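Local coordinates for metallo-beta-lactamase domain-containing protein (Enterococcus faecalis, PDB 2AZ4) that binds two zinc ions in a metallo-beta-lactamase-type site and may act as an RNA-binding exonuclease, at residues G19-E24 / P402-K407; T185-L190 / E211-E216. All coordinates share one frame; numbering follows the deposited sequence.

Contact 1: residues G19-E24 / P402-K407; sequences GGTVIE and PIHTLK. With ZN (zinc ion), chain D.
The imidazole of H404 stands with its ND1-CE1 side against the turn G19-T21, while its other nitrogen holds a zinc ion: H404 NE2 lies 2.3 Å from the metal. G19 CA sits at the ring edge, in plane, and the nearest approach is that of G19 N to H404 CE1, 3.3 Å. G19 N and H404 ND1 are both donors and do not bond to each other; water 1 accepts from each, its oxygen 2.7 Å from H404 ND1 and in the plane of the ring. The T21 hydroxyl joins the same water, T21 OG1 lying 2.8 Å from its oxygen; chi1 of -59° sets OG1 anti to the carbonyl carbon and leaves the T21 side chain slanting across that of H404. With ND1 engaged in this way, the rotation of the ring is fixed and NE2 faces the metal. Water 1, G19 and T21 thus form a second shell behind a zinc ligand of the metallo-beta-lactamase fold, in which two central sheets pack together and loops at their ends carry the ligands of a dinuclear site; D96, H97 and D189 complete the coordination by protein. Deeper between the sheets the contact turns apolar. I23 from strand 22-27 and I403 from strand 399-403 reach toward each other tip to tip, CD1 to CD1 at 4.1 Å, and M214 touches both side chains. The I403 methyl CD1 also meets T21 CG2 at 4.3 Å.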
ATOM      1  N   GLY A  19      -3.635  -2.969   9.739  1.00 22.13           N
ATOM      2  CA  GLY A  19      -4.170  -3.703   8.609  1.00 21.24           C
ATOM      3  C   GLY A  19      -5.609  -4.094   8.818  1.00 20.91           C
ATOM      4  O   GLY A  19      -6.030  -4.426   9.931  1.00 21.23           O
ATOM      5  N   GLY A  20      -6.379  -4.043   7.742  1.00 20.04           N
ATOM      6  CA  GLY A  20      -7.759  -4.510   7.792  1.00 19.41           C
ATOM      7  C   GLY A  20      -8.752  -3.467   8.247  1.00 19.40           C
ATOM      8  O   GLY A  20      -9.840  -3.831   8.711  1.00 19.31           O
ATOM      9  N   THR A  21      -8.402  -2.181   8.101  1.00 18.93           N
ATOM     10  CA  THR A  21      -9.383  -1.095   8.309  1.00 18.98           C
ATOM     11  C   THR A  21     -10.588  -1.253   7.405  1.00 18.34           C
ATOM     12  O   THR A  21     -10.466  -1.281   6.177  1.00 18.70           O
ATOM     13  CB  THR A  21      -8.790   0.308   8.073  1.00 18.51           C
ATOM     14  OG1 THR A  21      -7.691   0.513   8.955  1.00 19.77           O
ATOM     15  CG2 THR A  21      -9.810   1.386   8.377  1.00 19.38           C
ATOM     16  N   VAL A  22     -11.760  -1.385   8.014  1.00 18.50           N
ATOM     17  CA  VAL A  22     -12.993  -1.370   7.252  1.00 17.91           C
ATOM     18  C   VAL A  22     -13.933  -0.481   8.048  1.00 17.46           C
ATOM     19  O   VAL A  22     -14.332  -0.817   9.174  1.00 17.29           O
ATOM     20  CB  VAL A  22     -13.608  -2.782   7.051  1.00 18.18           C
ATOM     21  CG1 VAL A  22     -14.909  -2.695   6.271  1.00 18.44           C
ATOM     22  CG2 VAL A  22     -12.607  -3.745   6.360  1.00 19.81           C
ATOM     23  N   ILE A  23     -14.259   0.660   7.461  1.00 16.27           N
ATOM     24  CA  ILE A  23     -15.137   1.615   8.080  1.00 17.04           C
ATOM     25  C   ILE A  23     -16.316   1.774   7.159  1.00 16.84           C
ATOM     26  O   ILE A  23     -16.156   1.762   5.933  1.00 16.57           O
ATOM     27  CB  ILE A  23     -14.394   2.970   8.313  1.00 16.98           C
ATOM     28  CG1 ILE A  23     -13.267   2.767   9.347  1.00 17.20           C
ATOM     29  CG2 ILE A  23     -15.342   4.076   8.686  1.00 17.87           C
ATOM     30  CD1 ILE A  23     -12.205   3.879   9.344  1.00 17.86           C
ATOM     31  N   GLU A  24     -17.485   1.911   7.772  1.00 16.90           N
ATOM     32  CA  GLU A  24     -18.727   2.213   7.089  1.00 17.14           C
ATOM     33  C   GLU A  24     -19.201   3.612   7.426  1.00 17.09           C
ATOM     34  O   GLU A  24     -19.152   4.043   8.585  1.00 16.90           O
ATOM     35  CB  GLU A  24     -19.814   1.218   7.492  1.00 16.98           C
ATOM     36  CG  GLU A  24     -21.150   1.487   6.830  1.00 16.68           C
ATOM     37  CD  GLU A  24     -22.231   0.517   7.280  1.00 18.05           C
ATOM     38  OE1 GLU A  24     -21.936  -0.371   8.100  1.00 21.58           O
ATOM     39  OE2 GLU A  24     -23.380   0.646   6.815  1.00 19.34           O
ATOM     40  N   PRO A 402      -7.701   8.465  15.785  1.00 23.99           N
ATOM     41  CA  PRO A 402      -6.597   7.618  15.347  1.00 24.27           C
ATOM     42  C   PRO A 402      -7.066   6.220  14.934  1.00 24.57           C
ATOM     43  O   PRO A 402      -7.934   5.617  15.596  1.00 24.59           O
ATOM     44  CB  PRO A 402      -5.700   7.536  16.586  1.00 24.79           C
ATOM     45  CG  PRO A 402      -6.077   8.772  17.404  1.00 23.67           C
ATOM     46  CD  PRO A 402      -7.530   8.882  17.189  1.00 23.78           C
ATOM     47  N   ILE A 403      -6.508   5.748  13.816  1.00 23.62           N
ATOM     48  CA  ILE A 403      -6.736   4.399  13.300  1.00 23.37           C
ATOM     49  C   ILE A 403      -5.419   3.919  12.710  1.00 22.38           C
ATOM     50  O   ILE A 403      -4.471   4.685  12.650  1.00 21.44           O
ATOM     51  CB  ILE A 403      -7.820   4.369  12.208  1.00 23.13           C
ATOM     52  CG1 ILE A 403      -7.439   5.316  11.042  1.00 24.20           C
ATOM     53  CG2 ILE A 403      -9.191   4.643  12.819  1.00 22.76           C
ATOM     54  CD1 ILE A 403      -8.331   5.209   9.820  1.00 23.39           C
ATOM     55  N   HIS A 404      -5.363   2.645  12.316  1.00 22.55           N
ATOM     56  CA  HIS A 404      -4.177   2.080  11.678  1.00 22.97           C
ATOM     57  C   HIS A 404      -2.951   2.398  12.554  1.00 23.11           C
ATOM     58  O   HIS A 404      -1.971   3.003  12.098  1.00 22.59           O
ATOM     59  CB  HIS A 404      -4.046   2.665  10.255  1.00 22.56           C
ATOM     60  CG  HIS A 404      -3.452   1.733   9.250  1.00 22.96           C
ATOM     61  ND1 HIS A 404      -3.874   0.429   9.098  1.00 22.95           N
ATOM     62  CD2 HIS A 404      -2.503   1.934   8.306  1.00 22.45           C
ATOM     63  CE1 HIS A 404      -3.193  -0.138   8.117  1.00 23.56           C
ATOM     64  NE2 HIS A 404      -2.354   0.757   7.621  1.00 21.87           N
ATOM     65  N   THR A 405      -3.036   1.988  13.824  1.00 23.53           N
ATOM     66  CA  THR A 405      -2.067   2.360  14.845  1.00 24.24           C
ATOM     67  C   THR A 405      -2.121   1.394  16.052  1.00 24.44           C
ATOM     68  O   THR A 405      -3.181   0.889  16.411  1.00 25.05           O
ATOM     69  CB  THR A 405      -2.258   3.867  15.278  1.00 23.91           C
ATOM     70  OG1 THR A 405      -1.262   4.228  16.234  1.00 25.07           O
ATOM     71  CG2 THR A 405      -3.677   4.132  15.855  1.00 24.19           C
ATOM     72  N   LEU A 406      -0.961   1.103  16.627  1.00 25.58           N
ATOM     73  CA  LEU A 406      -0.868   0.330  17.878  1.00 26.03           C
ATOM     74  C   LEU A 406      -0.816   1.237  19.128  1.00 26.68           C
ATOM     75  O   LEU A 406      -0.855   0.736  20.259  1.00 26.98           O
ATOM     76  CB  LEU A 406       0.348  -0.608  17.861  1.00 26.02           C
ATOM     77  CG  LEU A 406       0.596  -1.510  16.650  1.00 25.47           C
ATOM     78  CD1 LEU A 406       1.842  -2.377  16.846  1.00 25.74           C
ATOM     79  CD2 LEU A 406      -0.605  -2.367  16.378  1.00 26.28           C
ATOM     80  N   LYS A 407      -0.721   2.554  18.915  1.00 26.95           N
ATOM     81  CA  LYS A 407      -0.638   3.546  20.015  1.00 27.50           C
ATOM     82  C   LYS A 407      -1.475   4.788  19.712  1.00 27.23           C
ATOM     83  O   LYS A 407      -0.941   5.891  19.546  1.00 27.54           O
ATOM     84  CB  LYS A 407       0.825   3.917  20.301  1.00 27.15           C
ATOM     85  CG  LYS A 407       1.678   2.692  20.608  1.00 27.68           C
ATOM     86  CD  LYS A 407       3.124   3.000  20.895  1.00 29.03           C
ATOM     87  CE  LYS A 407       3.773   1.724  21.395  1.00 32.47           C
ATOM     88  NZ  LYS A 407       5.245   1.783  21.338  1.00 37.16           N
TER
HETATM   89 ZN    ZN D 602      -1.415   0.479   5.550  1.00 27.73          ZN
HETATM   90  O   HOH W   1      -5.763  -0.848  10.517  1.00 18.43           O
HETATM   91  O   HOH W   2      -0.232  -0.448   3.761  1.00 18.61           O
HETATM   92  O   HOH W   3       0.744   0.302   6.436  1.00 22.69           O

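Contact 2: residues T185-L190 / E211-E216. With ZN (zinc ion), chain C; ZN (zinc ion), chain D.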
ATOM      1  N   THR A 185     -13.235  12.861   6.941  1.00 21.39           N
ATOM      2  CA  THR A 185     -12.055  12.644   6.134  1.00 20.39           C
ATOM      3  C   THR A 185     -11.339  11.387   6.589  1.00 19.85           C
ATOM      4  O   THR A 185     -11.148  11.183   7.783  1.00 20.51           O
ATOM      5  CB  THR A 185     -11.087  13.851   6.265  1.00 19.78           C
ATOM      6  OG1 THR A 185     -11.760  15.040   5.823  1.00 20.09           O
ATOM      7  CG2 THR A 185      -9.851  13.631   5.420  1.00 19.24           C
ATOM      8  N   TYR A 186     -10.950  10.557   5.616  1.00 19.07           N
ATOM      9  CA  TYR A 186     -10.192   9.341   5.838  1.00 17.48           C
ATOM     10  C   TYR A 186      -8.855   9.520   5.141  1.00 17.03           C
ATOM     11  O   TYR A 186      -8.829   9.718   3.941  1.00 16.90           O
ATOM     12  CB  TYR A 186     -10.944   8.164   5.230  1.00 17.64           C
ATOM     13  CG  TYR A 186     -10.155   6.874   5.236  1.00 18.07           C
ATOM     14  CD1 TYR A 186      -9.639   6.343   6.433  1.00 18.95           C
ATOM     15  CD2 TYR A 186      -9.883   6.199   4.040  1.00 18.76           C
ATOM     16  CE1 TYR A 186      -8.910   5.143   6.434  1.00 17.52           C
ATOM     17  CE2 TYR A 186      -9.156   5.011   4.029  1.00 17.72           C
ATOM     18  CZ  TYR A 186      -8.676   4.485   5.223  1.00 17.59           C
ATOM     19  OH  TYR A 186      -7.969   3.307   5.219  1.00 19.31           O
ATOM     20  N   THR A 187      -7.752   9.481   5.883  1.00 17.23           N
ATOM     21  CA  THR A 187      -6.449   9.831   5.291  1.00 17.57           C
ATOM     22  C   THR A 187      -5.873   8.752   4.380  1.00 18.01           C
ATOM     23  O   THR A 187      -5.048   9.048   3.514  1.00 19.02           O
ATOM     24  CB  THR A 187      -5.359  10.151   6.373  1.00 16.75           C
ATOM     25  OG1 THR A 187      -5.156   9.008   7.216  1.00 16.73           O
ATOM     26  CG2 THR A 187      -5.758  11.342   7.202  1.00 16.99           C
ATOM     27  N   GLY A 188      -6.290   7.510   4.603  1.00 17.79           N
ATOM     28  CA  GLY A 188      -5.585   6.360   4.058  1.00 18.34           C
ATOM     29  C   GLY A 188      -4.218   6.355   4.712  1.00 18.18           C
ATOM     30  O   GLY A 188      -4.066   6.829   5.854  1.00 18.79           O
ATOM     31  N   ASP A 189      -3.231   5.823   4.002  1.00 17.48           N
ATOM     32  CA  ASP A 189      -1.832   5.919   4.400  1.00 17.26           C
ATOM     33  C   ASP A 189      -1.190   7.081   3.672  1.00 16.79           C
ATOM     34  O   ASP A 189      -1.496   7.297   2.499  1.00 16.43           O
ATOM     35  CB  ASP A 189      -1.097   4.649   3.981  1.00 16.46           C
ATOM     36  CG  ASP A 189      -1.421   3.466   4.836  1.00 16.33           C
ATOM     37  OD1 ASP A 189      -2.243   3.553   5.777  1.00 16.74           O
ATOM     38  OD2 ASP A 189      -0.827   2.416   4.571  1.00 13.45           O
ATOM     39  N   LEU A 190      -0.285   7.806   4.349  1.00 16.80           N
ATOM     40  CA  LEU A 190       0.327   9.018   3.793  1.00 16.86           C
ATOM     41  C   LEU A 190       1.575   9.545   4.503  1.00 16.16           C
ATOM     42  O   LEU A 190       1.867   9.192   5.632  1.00 16.16           O
ATOM     43  CB  LEU A 190      -0.654  10.182   3.663  1.00 17.30           C
ATOM     44  CG  LEU A 190      -1.710  10.647   4.677  1.00 19.41           C
ATOM     45  CD1 LEU A 190      -1.577  10.233   6.137  1.00 17.52           C
ATOM     46  CD2 LEU A 190      -1.972  12.118   4.537  1.00 17.82           C
ATOM     47  N   GLU A 211     -14.936  17.719  10.209  1.00 25.21           N
ATOM     48  CA  GLU A 211     -15.574  17.394  11.494  1.00 25.94           C
ATOM     49  C   GLU A 211     -15.012  16.143  12.109  1.00 26.27           C
ATOM     50  O   GLU A 211     -15.019  15.982  13.320  1.00 27.62           O
ATOM     51  CB  GLU A 211     -17.061  17.186  11.313  1.00 26.50           C
ATOM     52  CG  GLU A 211     -17.748  18.383  10.770  1.00 28.83           C
ATOM     53  CD  GLU A 211     -19.174  18.109  10.389  1.00 32.89           C
ATOM     54  OE1 GLU A 211     -19.630  18.759   9.411  1.00 33.71           O
ATOM     55  OE2 GLU A 211     -19.821  17.264  11.069  1.00 32.99           O
ATOM     56  N   LEU A 212     -14.531  15.229  11.277  1.00 25.36           N
ATOM     57  CA  LEU A 212     -14.019  13.985  11.789  1.00 24.88           C
ATOM     58  C   LEU A 212     -12.893  13.487  10.887  1.00 24.70           C
ATOM     59  O   LEU A 212     -13.134  13.097   9.735  1.00 24.74           O
ATOM     60  CB  LEU A 212     -15.151  12.960  11.879  1.00 25.25           C
ATOM     61  CG  LEU A 212     -14.849  11.668  12.627  1.00 25.69           C
ATOM     62  CD1 LEU A 212     -15.037  11.869  14.143  1.00 25.95           C
ATOM     63  CD2 LEU A 212     -15.786  10.593  12.108  1.00 25.29           C
ATOM     64  N   LEU A 213     -11.673  13.530  11.423  1.00 23.74           N
ATOM     65  CA  LEU A 213     -10.478  13.093  10.723  1.00 23.13           C
ATOM     66  C   LEU A 213     -10.072  11.698  11.185  1.00 21.77           C
ATOM     67  O   LEU A 213      -9.567  11.531  12.297  1.00 22.35           O
ATOM     68  CB  LEU A 213      -9.328  14.082  10.964  1.00 22.66           C
ATOM     69  CG  LEU A 213      -7.965  13.764  10.311  1.00 23.31           C
ATOM     70  CD1 LEU A 213      -8.144  13.705   8.824  1.00 22.02           C
ATOM     71  CD2 LEU A 213      -6.937  14.845  10.656  1.00 23.05           C
ATOM     72  N   MET A 214     -10.298  10.715  10.318  1.00 20.58           N
ATOM     73  CA  MET A 214      -9.894   9.333  10.537  1.00 19.69           C
ATOM     74  C   MET A 214      -8.489   9.146   9.956  1.00 20.63           C
ATOM     75  O   MET A 214      -8.326   9.051   8.747  1.00 21.22           O
ATOM     76  CB  MET A 214     -10.922   8.359   9.921  1.00 19.40           C
ATOM     77  CG  MET A 214     -12.322   8.432  10.596  1.00 18.42           C
ATOM     78  SD  MET A 214     -13.729   7.755   9.679  1.00 16.19           S
ATOM     79  CE  MET A 214     -13.778   8.893   8.305  1.00 20.22           C
ATOM     80  N   MET A 215      -7.487   9.115  10.833  1.00 21.63           N
ATOM     81  CA  MET A 215      -6.081   9.233  10.440  1.00 22.09           C
ATOM     82  C   MET A 215      -5.177   8.109  10.936  1.00 22.65           C
ATOM     83  O   MET A 215      -5.209   7.742  12.118  1.00 22.45           O
ATOM     84  CB  MET A 215      -5.532  10.597  10.899  1.00 22.47           C
ATOM     85  CG  MET A 215      -4.021  10.818  10.685  1.00 22.98           C
ATOM     86  SD  MET A 215      -3.633  12.561  10.981  1.00 22.52           S
ATOM     87  CE  MET A 215      -1.871  12.569  10.668  1.00 21.26           C
ATOM     88  N   GLU A 216      -4.337   7.596  10.029  1.00 22.39           N
ATOM     89  CA  GLU A 216      -3.329   6.603  10.358  1.00 22.56           C
ATOM     90  C   GLU A 216      -2.313   7.080  11.407  1.00 22.68           C
ATOM     91  O   GLU A 216      -2.067   8.290  11.567  1.00 21.33           O
ATOM     92  CB  GLU A 216      -2.579   6.149   9.091  1.00 23.12           C
ATOM     93  CG  GLU A 216      -1.734   7.239   8.469  1.00 22.58           C
ATOM     94  CD  GLU A 216      -0.308   6.792   8.221  1.00 24.15           C
ATOM     95  OE1 GLU A 216       0.061   6.637   7.042  1.00 22.10           O
ATOM     96  OE2 GLU A 216       0.454   6.606   9.201  1.00 27.57           O
TER
HETATM   97 ZN    ZN C 601       0.272   1.513   2.646  1.00 23.71          ZN
HETATM   98 ZN    ZN D 602      -1.415   0.479   5.550  1.00 27.73          ZN
HETATM   99  O   HOH W   4       1.871   0.944   4.035  1.00 18.85           O
HETATM  100  O   HOH W   2      -0.232  -0.448   3.761  1.00 18.61           O
HETATM  101  O   HOH W   3       0.744   0.302   6.436  1.00 22.69           O
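E216 runs along the turn G188-L190, at the end of the two parallel strands. Its CB and CG pass beside the carbonyl oxygen of G188, with E216 CG 3.5 Å from G188 O, and CG also rests against L190 CD1. The chain then bends at chi2 (129°), which swings the carboxylate toward the backbone of the turn. There E216 OE1 accepts from L190 N at 3.0 Å, on the anti side and 22° out of the carboxylate plane; H382 ND1 is a second partner of OE1, and OE2 is bonded to V218 N. The carboxylates of E216 and D189 are turned 64° apart, E216 OE1 being 4.1 Å from D189 OD1. Behind this, the T187 hydroxyl closes the strand ends: T187 OG1 accepts from E216 N at 3.3 Å and donates to G188 O, while CG2 packs on L213 CD1. Parallel pairing passes through T185, whose N and O bond to L212 O and M214 N, and goes on from T187 N to M214 O. On the Y186 side of the sheet, G188 N lies 3.7 Å above the centre of the Y186 ring. D189 OD2 bridges both zinc ions, 2.4 Å from one and 2.2 Å from the other, the bridging aspartate characteristic of dinuclear metallo-beta-lactamase-fold sites, here carried on the loop after the first strand of a beta-alpha-beta unit.

Overall arrangement
From the N terminus, strand 7-13 leads into 19-24, whose partner 402-407 comes only near the C-terminal end, so contact 1 closes a loop of most of the chain. Within that span lies contact 2, a short closure in which strand 182-186 passes through helix 197-207 to strand 212-216. Contact 1 joins the two seven-stranded sheets to each other; contact 2 pairs neighbours within one of them. Strands 212-216 and 399-403 are adjacent, and a probable hydrogen bond from I403 N to M215 O connects the contacts. At the strand ends both reach the same zinc ion, with H404 and D189 as ligands.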